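Local structure of LbaCas13a H328A (C2c2) (5WLH) at residues Ile727-Asn730 with Ala731-Asp735. The protein binds a CRISPR guide RNA as a Cas13a effector and probably cleaves RNA under its direction. Residues are numbered along the deposited sequence; the frame is centred on the assembly and turned at random.
Sequences IYYN and AFLND. With nucleotides of chain B.
Ala731 N and Phe732 N both donate to Ile727 O, the second bond being the straighter (N-H...O 163°), with 2.9 Å between Phe732 N and Ile727 O. This i to i+5 bond, repeated by Leu733 N to Tyr728 O at 3.2 Å, marks a pi-type turn near the C-terminal end of helix 709-732. Beyond it a type I turn, Phe732 to Asp735, leads into helix 736-745, whose N-cap is Asp735. Two waters bridge carbonyls of this region to Asn734: one molecule donates to Tyr729 O and accepts from Asn734 N, and another joins Asn730 O to Asn734 ND2.

The Tyr728 ring reaches Phe732 because chi1 of -177° places CG opposite the backbone N. The two planes lie 27° apart, but the centroids are 5.3 Å apart and the rings barely overlap; contact is along one flank, Tyr728 CD1 to Phe732 CD2 at 3.5 Å. Leu733 CD2 sits over a Tyr728 face in a CH-pi contact, 4.3 Å from the ring centroid. Replacing this tyrosine by an alanine is likely to strip Phe732 of its flanking ring, Leu733 CD2 of the face it rests on, and Pro676 O of its hydroxyl donor.

Tyr729 runs alongside Leu733 and turns its end toward the guide RNA. Its hydroxyl, also hydrogen-bonded to Phe678 N, donates to OP2 of A34 of chain B, which lies near the ring plane, with 2.6 Å between Tyr729 OH and that phosphate oxygen.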
# COMPACT_ATOMS: atom_id res chain seq x y z
N ILE A 727 -25.20 12.22 -12.27
CA ILE A 727 -26.18 12.58 -11.25
C ILE A 727 -25.77 12.03 -9.90
O ILE A 727 -25.90 12.71 -8.87
CB ILE A 727 -27.57 12.06 -11.64
CG1 ILE A 727 -28.05 12.76 -12.91
CG2 ILE A 727 -28.52 12.23 -10.46
CD1 ILE A 727 -29.37 12.21 -13.43
N TYR A 728 -25.28 10.79 -9.88
CA TYR A 728 -24.88 10.15 -8.63
C TYR A 728 -23.90 11.03 -7.88
O TYR A 728 -24.10 11.35 -6.70
CB TYR A 728 -24.26 8.78 -8.95
CG TYR A 728 -23.85 7.96 -7.75
CD1 TYR A 728 -24.78 7.22 -7.05
CD2 TYR A 728 -22.52 7.90 -7.34
CE1 TYR A 728 -24.42 6.46 -5.96
CE2 TYR A 728 -22.15 7.14 -6.25
CZ TYR A 728 -23.09 6.42 -5.58
OH TYR A 728 -22.71 5.67 -4.50
N TYR A 729 -22.86 11.48 -8.56
CA TYR A 729 -21.81 12.20 -7.85
C TYR A 729 -22.19 13.66 -7.61
O TYR A 729 -21.90 14.20 -6.53
CB TYR A 729 -20.50 12.11 -8.63
CG TYR A 729 -19.93 10.71 -8.62
CD1 TYR A 729 -19.50 10.12 -7.43
CD2 TYR A 729 -19.82 9.99 -9.80
CE1 TYR A 729 -18.99 8.83 -7.42
CE2 TYR A 729 -19.30 8.71 -9.80
CZ TYR A 729 -18.88 8.14 -8.60
OH TYR A 729 -18.38 6.87 -8.60
N ASN A 730 -22.85 14.31 -8.57
CA ASN A 730 -22.97 15.76 -8.55
C ASN A 730 -24.30 16.27 -8.00
O ASN A 730 -24.43 17.48 -7.77
CB ASN A 730 -22.74 16.30 -9.96
CG ASN A 730 -21.33 16.05 -10.44
OD1 ASN A 730 -20.40 16.73 -10.04
ND2 ASN A 730 -21.16 15.05 -11.31
N ALA A 731 -25.27 15.39 -7.75
CA ALA A 731 -26.54 15.81 -7.19
C ALA A 731 -27.02 14.87 -6.10
O ALA A 731 -27.48 15.31 -5.04
CB ALA A 731 -27.59 15.89 -8.31
N PHE A 732 -26.91 13.57 -6.34
CA PHE A 732 -27.54 12.58 -5.48
C PHE A 732 -26.87 12.52 -4.11
O PHE A 732 -27.54 12.59 -3.07
CB PHE A 732 -27.51 11.22 -6.17
CG PHE A 732 -27.77 10.05 -5.27
CD1 PHE A 732 -29.05 9.79 -4.79
CD2 PHE A 732 -26.74 9.18 -4.93
CE1 PHE A 732 -29.29 8.70 -3.98
CE2 PHE A 732 -26.98 8.09 -4.12
CZ PHE A 732 -28.25 7.84 -3.65
N LEU A 733 -25.55 12.37 -4.08
CA LEU A 733 -24.90 12.04 -2.81
C LEU A 733 -25.03 13.15 -1.77
O LEU A 733 -25.07 12.86 -0.57
CB LEU A 733 -23.42 11.69 -3.05
CG LEU A 733 -23.12 10.36 -3.72
CD1 LEU A 733 -21.63 10.27 -4.04
CD2 LEU A 733 -23.57 9.18 -2.86
N ASN A 734 -25.11 14.42 -2.19
CA ASN A 734 -25.21 15.53 -1.25
C ASN A 734 -26.63 16.01 -1.02
O ASN A 734 -26.83 17.00 -0.30
CB ASN A 734 -24.37 16.71 -1.75
CG ASN A 734 -22.93 16.33 -1.97
OD1 ASN A 734 -22.37 15.51 -1.24
ND2 ASN A 734 -22.32 16.91 -2.99
N ASP A 735 -27.62 15.34 -1.59
CA ASP A 735 -29.00 15.81 -1.47
C ASP A 735 -29.53 15.54 -0.07
O ASP A 735 -29.42 14.42 0.44
CB ASP A 735 -29.87 15.15 -2.53
CG ASP A 735 -31.31 15.64 -2.47
OD1 ASP A 735 -31.60 16.67 -3.11
OD2 ASP A 735 -32.12 15.00 -1.79
P A B 34 -15.26 7.46 -7.18
OP1 A B 34 -15.07 8.93 -7.02
OP2 A B 34 -16.53 6.79 -6.72
O5' A B 34 -14.99 6.95 -8.65
C5' A B 34 -13.98 7.53 -9.47
C4' A B 34 -14.27 7.34 -10.94
O4' A B 34 -13.98 5.97 -11.34
C3' A B 34 -15.72 7.63 -11.36
O3' A B 34 -15.73 8.33 -12.59
C2' A B 34 -16.29 6.22 -11.59
O2' A B 34 -17.35 6.16 -12.52
C1' A B 34 -15.06 5.47 -12.09
N9 A B 34 -15.17 4.01 -11.96
C8 A B 34 -15.28 3.21 -10.85
N7 A B 34 -15.41 1.94 -11.14
C5 A B 34 -15.40 1.89 -12.53
C6 A B 34 -15.50 0.85 -13.46
N6 A B 34 -15.64 -0.44 -13.15
N1 A B 34 -15.45 1.17 -14.78
C2 A B 34 -15.31 2.46 -15.12
N3 A B 34 -15.21 3.53 -14.33
C4 A B 34 -15.25 3.17 -13.04
O HOH W 1 -23.94 15.47 -4.74
O HOH W 2 -23.62 18.21 -4.89